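Local coordinates for protein UDP-L-Rhamnose Synthase (Acanthamoeba polyphaga mimivirus, PDB 7JID) that makes UDP-L-rhamnose, probably as an NADPH-dependent reductase of the extended Rossmann-fold type, and holds NADP and UDP-L-rhamnose in adjoining pockets, at residues Lys178-Ser183 and Pro237-Glu242; Ser174-Ile179 and Arg282-Lys287. All coordinates share one frame; numbering follows the deposited sequence. Where two conformers were deposited one is given.

Both contacts start from helix 175-181, and their centres lie about 12 Å apart. Contact 1 takes the end of this helix and the turn after it to the loop 237-242 at the surface, its centre about 23 Å from that of the chain. Contact 2 takes the start of the helix to helix 277-287 and is buried, its centre about 16 Å from that of the chain. They share Lys178 and Ile179. Helix 224-234 ties the two together, since its Ile231 touches Leu239 of contact 1 as well as Ile176 and Val285 of contact 2. Helix 175-181 lines the UDP-L-rhamnose pocket with Phe175 and Lys178, and Tyr182 just after it adds its ring.

Contact 1: residues Lys178-Ser183 and Pro237-Glu242; sequences KILSYS and PNLTWE. With AWU ([[(2~{R},3~{S},4~{R},5~{R})-5-[2,4-bis(oxidanylidene)pyrimidin-1-yl]-3,4-bis(oxidanyl)oxolan-2-yl]methoxy-oxidanyl-phosphoryl] [(2~{R},3~{R},4~{R},5~{R},6~{S})-6-methyl-3,4,5-tris(oxidanyl)oxan-2-yl] hydrogen phosphate), chain C; EDO (1,2-ethanediol), chain H; EDO (1,2-ethanediol), chain I.
Leu180 and Leu239 meet methyl to methyl, CD2 of Leu180 lying 4.4 Å from CD2 of Leu239. The second touch is of backbone on side chain: the carbonyl Ser183 O rests 4.0 Å from Glu242 CB. The two segments bury 113 Å² in all, at the surface. An ethanediol, probably from the crystallisation liquor, sits between the segments; its O2 donates to Leu180 O at 2.8 Å, while CD1 of Leu239 and CB of Trp241 border it from the other segment.

Lys178 on the helix and Tyr182 just after it bond to UDP-L-rhamnose. Lys178 bends at its third torsion (chi3 -67°), which turns NZ to the diphosphate, where it donates to the bridging O3A at 2.8 Å and to O2A at 3.1 Å. The lysine charge probably offsets part of the negative charge of the diphosphate. Tyr182 OH also donates to O2A, though the modelled separation is doubtfully short. The tyrosine ring lies between Lys178 O, 3.4 Å above the centre of one face, and the uracil, whose C5 covers the rim of the opposite face. Lys178 O is gripped twice, by Ser181 N and, in the carbonyl plane on a lone pair, by Ser181 OG at 2.6 Å.

In the fold around it, Glu242 pairs its backbone with Ile185 in the small parallel sheet of 184-185 and 242-243, while Leu239 and Trp241 pack on helix 224-234.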
loop_
_atom_site.group_PDB
_atom_site.type_symbol
_atom_site.label_atom_id
_atom_site.label_comp_id
_atom_site.label_asym_id
_atom_site.label_seq_id
_atom_site.Cartn_x
_atom_site.Cartn_y
_atom_site.Cartn_z
ATOM N N LYS A 178 5.894 3.042 -28.424
ATOM C CA LYS A 178 5.101 1.841 -28.095
ATOM C C LYS A 178 3.988 1.677 -29.125
ATOM O O LYS A 178 3.889 0.558 -29.685
ATOM C CB LYS A 178 4.609 1.908 -26.639
ATOM C CG LYS A 178 5.760 1.671 -25.671
ATOM C CD LYS A 178 5.388 1.296 -24.282
ATOM C CE LYS A 178 4.695 2.431 -23.596
ATOM N NZ LYS A 178 4.214 2.011 -22.260
ATOM N N ILE A 179 3.181 2.707 -29.405
ATOM C CA ILE A 179 1.973 2.453 -30.242
ATOM C C ILE A 179 2.407 2.179 -31.688
ATOM O O ILE A 179 1.710 1.385 -32.339
ATOM C CB ILE A 179 0.886 3.531 -30.097
ATOM C CG1 ILE A 179 1.309 4.892 -30.656
ATOM C CG2 ILE A 179 0.430 3.570 -28.653
ATOM C CD1 ILE A 179 0.160 5.857 -30.844
ATOM N N LEU A 180 3.567 2.682 -32.128
ATOM C CA LEU A 180 4.109 2.371 -33.470
ATOM C C LEU A 180 4.430 0.879 -33.527
ATOM O O LEU A 180 4.347 0.305 -34.636
ATOM C CB LEU A 180 5.342 3.215 -33.778
ATOM C CG LEU A 180 5.065 4.641 -34.247
ATOM C CD1 LEU A 180 6.344 5.464 -34.258
ATOM C CD2 LEU A 180 4.393 4.670 -35.616
ATOM N N SER A 181 4.705 0.252 -32.388
ATOM C CA SER A 181 5.196 -1.154 -32.323
ATOM C C SER A 181 4.018 -2.124 -32.263
ATOM O O SER A 181 4.245 -3.338 -32.461
ATOM C CB SER A 181 6.151 -1.359 -31.165
ATOM O OG SER A 181 5.446 -1.541 -29.943
ATOM N N TYR A 182 2.809 -1.649 -31.983
ATOM C CA TYR A 182 1.671 -2.528 -31.621
ATOM C C TYR A 182 0.909 -2.917 -32.897
ATOM O O TYR A 182 0.563 -2.031 -33.681
ATOM C CB TYR A 182 0.759 -1.864 -30.579
ATOM C CG TYR A 182 1.337 -1.759 -29.185
ATOM C CD1 TYR A 182 2.266 -2.665 -28.700
ATOM C CD2 TYR A 182 0.929 -0.746 -28.325
ATOM C CE1 TYR A 182 2.804 -2.549 -27.422
ATOM C CE2 TYR A 182 1.480 -0.605 -27.062
ATOM C CZ TYR A 182 2.398 -1.522 -26.580
ATOM O OH TYR A 182 2.947 -1.438 -25.312
ATOM N N SER A 183 0.718 -4.222 -33.098
ATOM C CA SER A 183 -0.039 -4.827 -34.229
ATOM C C SER A 183 -1.445 -4.242 -34.310
ATOM O O SER A 183 -1.917 -4.017 -35.434
ATOM C CB SER A 183 -0.106 -6.329 -34.099
ATOM O OG SER A 183 1.205 -6.886 -34.188
ATOM N N PRO A 237 3.387 8.358 -45.570
ATOM C CA PRO A 237 2.119 8.232 -46.275
ATOM C C PRO A 237 1.603 6.791 -46.432
ATOM O O PRO A 237 0.417 6.611 -46.534
ATOM C CB PRO A 237 2.424 8.832 -47.669
ATOM C CG PRO A 237 3.925 8.774 -47.802
ATOM C CD PRO A 237 4.475 8.898 -46.397
ATOM N N ASN A 238 2.502 5.821 -46.318
ATOM C CA ASN A 238 2.209 4.369 -46.435
ATOM C C ASN A 238 1.619 3.857 -45.105
ATOM O O ASN A 238 1.030 2.754 -45.111
ATOM C CB ASN A 238 3.464 3.582 -46.857
ATOM C CG ASN A 238 3.943 3.886 -48.265
ATOM O OD1 ASN A 238 5.052 4.405 -48.460
ATOM N ND2 ASN A 238 3.116 3.548 -49.236
ATOM N N LEU A 239 1.728 4.625 -44.005
ATOM C CA LEU A 239 1.457 4.088 -42.645
ATOM C C LEU A 239 -0.018 3.733 -42.552
ATOM O O LEU A 239 -0.862 4.606 -42.842
ATOM C CB LEU A 239 1.795 5.125 -41.567
ATOM C CG LEU A 239 1.673 4.599 -40.133
ATOM C CD1 LEU A 239 2.635 3.468 -39.889
ATOM C CD2 LEU A 239 1.900 5.706 -39.119
ATOM N N THR A 240 -0.284 2.502 -42.098
ATOM C CA THR A 240 -1.636 1.959 -41.836
ATOM C C THR A 240 -1.556 1.138 -40.538
ATOM O O THR A 240 -0.436 0.697 -40.118
ATOM C CB THR A 240 -2.148 1.136 -43.028
ATOM O OG1 THR A 240 -1.267 0.041 -43.248
ATOM C CG2 THR A 240 -2.256 1.959 -44.286
ATOM N N TRP A 241 -2.687 0.993 -39.888
ATOM C CA TRP A 241 -2.779 0.212 -38.643
ATOM C C TRP A 241 -4.177 -0.381 -38.522
ATOM O O TRP A 241 -5.137 0.172 -39.089
ATOM C CB TRP A 241 -2.388 1.072 -37.428
ATOM C CG TRP A 241 -3.234 2.282 -37.240
ATOM C CD1 TRP A 241 -4.320 2.408 -36.434
ATOM C CD2 TRP A 241 -3.083 3.558 -37.903
ATOM N NE1 TRP A 241 -4.840 3.666 -36.519
ATOM C CE2 TRP A 241 -4.099 4.396 -37.406
ATOM C CE3 TRP A 241 -2.183 4.096 -38.827
ATOM C CZ2 TRP A 241 -4.266 5.711 -37.840
ATOM C CZ3 TRP A 241 -2.342 5.404 -39.246
ATOM C CH2 TRP A 241 -3.364 6.201 -38.740
ATOM N N GLU A 242 -4.278 -1.455 -37.731
ATOM C CA GLU A 242 -5.563 -2.096 -37.389
ATOM C C GLU A 242 -6.040 -1.579 -36.029
ATOM O O GLU A 242 -5.210 -1.471 -35.109
ATOM C CB GLU A 242 -5.361 -3.610 -37.344
ATOM C CG GLU A 242 -6.638 -4.379 -37.081
ATOM C CD GLU A 242 -6.491 -5.890 -37.224
ATOM O OE1 GLU A 242 -7.468 -6.589 -36.944
ATOM O OE2 GLU A 242 -5.396 -6.365 -37.617
HETATM P PA AWU C . 1.104 0.047 -22.545
HETATM O O1A AWU C . 0.587 -1.258 -22.070
HETATM O O2A AWU C . 2.256 0.049 -23.536
HETATM O O3A AWU C . 1.742 1.056 -21.436
HETATM P PB AWU C . 1.416 1.083 -19.820
HETATM O O1B AWU C . -0.089 1.124 -19.457
HETATM O O2B AWU C . 2.317 0.030 -19.137
HETATM O O3B AWU C . 1.966 2.558 -19.538
HETATM C "C5'" AWU C . 2.850 4.114 -16.385
HETATM O "O5'" AWU C . 2.928 3.518 -17.666
HETATM C "C4'" AWU C . 2.242 5.501 -16.505
HETATM O "O4'" AWU C . 1.980 6.083 -15.208
HETATM C "C3'" AWU C . 0.947 5.394 -17.242
HETATM O "O3'" AWU C . 0.550 6.692 -17.599
HETATM C "C2'" AWU C . 1.068 4.637 -18.561
HETATM C "C1'" AWU C . 1.789 3.372 -18.406
HETATM N N1 AWU C . -2.190 -0.480 -26.524
HETATM C C2 AWU C . -2.696 -0.767 -27.780
HETATM O O2 AWU C . -3.276 0.123 -28.436
HETATM N N3 AWU C . -2.424 -1.993 -28.327
HETATM C C4 AWU C . -1.807 -2.977 -27.619
HETATM O O4 AWU C . -1.570 -4.090 -28.218
HETATM C C5 AWU C . -1.280 -2.679 -26.362
HETATM C C6 AWU C . -1.567 -1.454 -25.768
HETATM C C1C AWU C . -2.440 0.849 -25.896
HETATM C C2C AWU C . -2.973 0.842 -24.462
HETATM C C3C AWU C . -2.439 2.193 -23.923
HETATM C C4C AWU C . -1.154 2.322 -24.676
HETATM C C5C AWU C . 0.103 2.092 -23.863
HETATM C "C6'" AWU C . 4.294 4.147 -15.888
HETATM O "O2'" AWU C . 1.891 5.399 -19.419
HETATM O O2C AWU C . -4.377 0.820 -24.504
HETATM O O3C AWU C . -3.261 3.266 -24.345
HETATM O O4C AWU C . -1.132 1.346 -25.709
HETATM O O5C AWU C . -0.091 0.844 -23.160
HETATM C C1 EDO H . -5.994 2.699 -41.064
HETATM O O1 EDO H . -4.626 2.742 -41.335
HETATM C C2 EDO H . -6.401 3.719 -40.073
HETATM O O2 EDO H . -6.926 3.180 -38.880
HETATM C C1 EDO I . 0.838 0.698 -35.499
HETATM O O1 EDO I . 0.319 -0.604 -35.719
HETATM C C2 EDO I . 1.404 1.268 -36.760
HETATM O O2 EDO I . 2.787 0.970 -36.923
#

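Contact 2: residues Ser174-Ile179 and Arg282-Lys287; sequences SFITKI and REVVSK. With AWU ([[(2~{R},3~{S},4~{R},5~{R})-5-[2,4-bis(oxidanylidene)pyrimidin-1-yl]-3,4-bis(oxidanyl)oxolan-2-yl]methoxy-oxidanyl-phosphoryl] [(2~{R},3~{R},4~{R},5~{R},6~{S})-6-methyl-3,4,5-tris(oxidanyl)oxan-2-yl] hydrogen phosphate), chain C.
In the substrate-binding part of this Rossmann-type reductase, Ile176 of helix 175-181 meets Val284 and Val285 of helix 277-287, a purely apolar helix-to-helix touch. The contact is small, 74 Å², and the backbones stay well apart: the nearest CA atoms, of Ile176 and Val285, are 9.2 Å from each other. A single methyl does the reaching. Ile176 CD1 lies 4.1 Å from Val284 CG1 and 4.5 Å from Val285 CG2, so it meets one branch of each valine. CD1 stands anti to CA about the CB-CG1 bond (chi2 -173°), which carries it to helix 277-287, and the Ile176 and Val284 side chains pass alongside each other, running opposite ways.

All three residues are buried. Ile231 of helix 224-234 touches both Ile176 and Val285, and Met288 adds to the cover of Ile176, making the contact one part of a wider hydrophobic layer.

Ser174 is the N-cap of helix 175-181: its O accepts from Lys178 N, and its OG is hydrogen-bonded to Thr167 N. One residue on, Phe175 belongs to the UDP-L-rhamnose pocket. Its CG stands anti to the backbone N (chi1 178°), and the ring extends to the ribose, with CE1 3.7 Å from C4C. Ile179 CG2 lies 3.9 Å above the plane of this ring, nearer its rim than its centre.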
loop_
_atom_site.group_PDB
_atom_site.type_symbol
_atom_site.label_atom_id
_atom_site.label_comp_id
_atom_site.label_asym_id
_atom_site.label_seq_id
_atom_site.Cartn_x
_atom_site.Cartn_y
_atom_site.Cartn_z
ATOM N N SER A 174 8.523 5.377 -24.341
ATOM C CA SER A 174 7.765 6.508 -24.923
ATOM C C SER A 174 6.470 6.014 -25.575
ATOM O O SER A 174 6.479 5.053 -26.345
ATOM C CB SER A 174 8.572 7.293 -25.898
ATOM O OG SER A 174 7.786 8.299 -26.500
ATOM N N PHE A 175 5.351 6.650 -25.251
ATOM C CA PHE A 175 4.013 6.201 -25.722
ATOM C C PHE A 175 4.010 6.061 -27.250
ATOM O O PHE A 175 3.435 5.094 -27.747
ATOM C CB PHE A 175 2.953 7.191 -25.233
ATOM C CG PHE A 175 1.548 6.907 -25.665
ATOM C CD1 PHE A 175 0.719 6.135 -24.864
ATOM C CD2 PHE A 175 1.055 7.462 -26.840
ATOM C CE1 PHE A 175 -0.598 5.940 -25.252
ATOM C CE2 PHE A 175 -0.255 7.212 -27.251
ATOM C CZ PHE A 175 -1.065 6.456 -26.448
ATOM N N ILE A 176 4.555 7.022 -27.993
ATOM C CA ILE A 176 4.528 6.994 -29.479
ATOM C C ILE A 176 5.360 5.800 -29.951
ATOM O O ILE A 176 4.853 5.038 -30.819
ATOM C CB ILE A 176 5.000 8.316 -30.089
ATOM C CG1 ILE A 176 4.024 9.442 -29.745
ATOM C CG2 ILE A 176 5.221 8.161 -31.584
ATOM C CD1 ILE A 176 4.302 10.765 -30.430
ATOM N N THR A 177 6.553 5.593 -29.395
ATOM C CA THR A 177 7.372 4.399 -29.779
ATOM C C THR A 177 6.530 3.139 -29.577
ATOM O O THR A 177 6.515 2.219 -30.462
ATOM C CB THR A 177 8.679 4.311 -28.986
ATOM O OG1 THR A 177 9.265 5.609 -29.056
ATOM C CG2 THR A 177 9.608 3.256 -29.553
ATOM N N LYS A 178 5.894 3.042 -28.424
ATOM C CA LYS A 178 5.101 1.841 -28.095
ATOM C C LYS A 178 3.988 1.677 -29.125
ATOM O O LYS A 178 3.889 0.558 -29.685
ATOM C CB LYS A 178 4.609 1.908 -26.639
ATOM C CG LYS A 178 5.760 1.671 -25.671
ATOM C CD LYS A 178 5.388 1.296 -24.282
ATOM C CE LYS A 178 4.695 2.431 -23.596
ATOM N NZ LYS A 178 4.214 2.011 -22.260
ATOM N N ILE A 179 3.181 2.707 -29.405
ATOM C CA ILE A 179 1.973 2.453 -30.242
ATOM C C ILE A 179 2.407 2.179 -31.688
ATOM O O ILE A 179 1.710 1.385 -32.339
ATOM C CB ILE A 179 0.886 3.531 -30.097
ATOM C CG1 ILE A 179 1.309 4.892 -30.656
ATOM C CG2 ILE A 179 0.430 3.570 -28.653
ATOM C CD1 ILE A 179 0.160 5.857 -30.844
ATOM N N ARG A 282 1.685 17.617 -32.703
ATOM C CA ARG A 282 2.079 18.073 -34.061
ATOM C C ARG A 282 3.553 18.477 -34.029
ATOM O O ARG A 282 4.316 18.054 -34.936
ATOM C CB ARG A 282 1.245 19.270 -34.516
ATOM C CG ARG A 282 1.649 19.792 -35.889
ATOM C CD ARG A 282 0.638 20.773 -36.438
ATOM N NE ARG A 282 -0.731 20.293 -36.282
ATOM C CZ ARG A 282 -1.622 20.748 -35.411
ATOM N NH1 ARG A 282 -2.828 20.221 -35.388
ATOM N NH2 ARG A 282 -1.320 21.734 -34.590
ATOM N N GLU A 283 3.927 19.246 -33.018
ATOM C CA GLU A 283 5.325 19.729 -32.854
ATOM C C GLU A 283 6.227 18.507 -32.725
ATOM O O GLU A 283 7.213 18.402 -33.509
ATOM C CB GLU A 283 5.450 20.758 -31.728
ATOM C CG GLU A 283 6.902 21.158 -31.455
ATOM C CD GLU A 283 7.136 22.278 -30.448
ATOM O OE1 GLU A 283 6.188 23.023 -30.137
ATOM O OE2 GLU A 283 8.284 22.399 -29.959
ATOM N N VAL A 284 5.927 17.585 -31.800
ATOM C CA VAL A 284 6.755 16.372 -31.541
ATOM C C VAL A 284 6.932 15.577 -32.823
ATOM O O VAL A 284 8.088 15.195 -33.134
ATOM C CB VAL A 284 6.132 15.516 -30.411
ATOM C CG1 VAL A 284 6.673 14.090 -30.316
ATOM C CG2 VAL A 284 6.312 16.227 -29.088
ATOM N N VAL A 285 5.844 15.227 -33.497
ATOM C CA VAL A 285 5.904 14.380 -34.721
ATOM C C VAL A 285 6.740 15.098 -35.794
ATOM O O VAL A 285 7.518 14.393 -36.476
ATOM C CB VAL A 285 4.498 14.030 -35.227
ATOM C CG1 VAL A 285 4.542 13.363 -36.599
ATOM C CG2 VAL A 285 3.804 13.131 -34.214
ATOM N N SER A 286 6.611 16.414 -35.930
ATOM C CA SER A 286 7.348 17.187 -36.976
ATOM C C SER A 286 8.862 17.016 -36.785
ATOM O O SER A 286 9.591 16.981 -37.814
ATOM C CB SER A 286 6.928 18.635 -36.995
ATOM O OG SER A 286 7.497 19.381 -35.925
ATOM N N LYS A 287 9.311 16.810 -35.538
ATOM C CA LYS A 287 10.743 16.789 -35.144
ATOM C C LYS A 287 11.284 15.357 -35.045
ATOM O O LYS A 287 12.510 15.210 -34.890
ATOM C CB LYS A 287 10.916 17.505 -33.809
ATOM C CG LYS A 287 10.601 18.988 -33.865
ATOM C CD LYS A 287 10.573 19.662 -32.523
ATOM C CE LYS A 287 10.385 21.157 -32.642
ATOM N NZ LYS A 287 10.754 21.831 -31.377
HETATM P PA AWU C . 1.104 0.047 -22.545
HETATM O O1A AWU C . 0.587 -1.258 -22.070
HETATM O O2A AWU C . 2.256 0.049 -23.536
HETATM O O3A AWU C . 1.742 1.056 -21.436
HETATM P PB AWU C . 1.416 1.083 -19.820
HETATM O O1B AWU C . -0.089 1.124 -19.457
HETATM O O2B AWU C . 2.317 0.030 -19.137
HETATM O O3B AWU C . 1.966 2.558 -19.538
HETATM C "C5'" AWU C . 2.850 4.114 -16.385
HETATM O "O5'" AWU C . 2.928 3.518 -17.666
HETATM C "C4'" AWU C . 2.242 5.501 -16.505
HETATM O "O4'" AWU C . 1.980 6.083 -15.208
HETATM C "C3'" AWU C . 0.947 5.394 -17.242
HETATM O "O3'" AWU C . 0.550 6.692 -17.599
HETATM C "C2'" AWU C . 1.068 4.637 -18.561
HETATM C "C1'" AWU C . 1.789 3.372 -18.406
HETATM N N1 AWU C . -2.190 -0.480 -26.524
HETATM C C2 AWU C . -2.696 -0.767 -27.780
HETATM O O2 AWU C . -3.276 0.123 -28.436
HETATM N N3 AWU C . -2.424 -1.993 -28.327
HETATM C C4 AWU C . -1.807 -2.977 -27.619
HETATM O O4 AWU C . -1.570 -4.090 -28.218
HETATM C C5 AWU C . -1.280 -2.679 -26.362
HETATM C C6 AWU C . -1.567 -1.454 -25.768
HETATM C C1C AWU C . -2.440 0.849 -25.896
HETATM C C2C AWU C . -2.973 0.842 -24.462
HETATM C C3C AWU C . -2.439 2.193 -23.923
HETATM C C4C AWU C . -1.154 2.322 -24.676
HETATM C C5C AWU C . 0.103 2.092 -23.863
HETATM C "C6'" AWU C . 4.294 4.147 -15.888
HETATM O "O2'" AWU C . 1.891 5.399 -19.419
HETATM O O2C AWU C . -4.377 0.820 -24.504
HETATM O O3C AWU C . -3.261 3.266 -24.345
HETATM O O4C AWU C . -1.132 1.346 -25.709
HETATM O O5C AWU C . -0.091 0.844 -23.160
#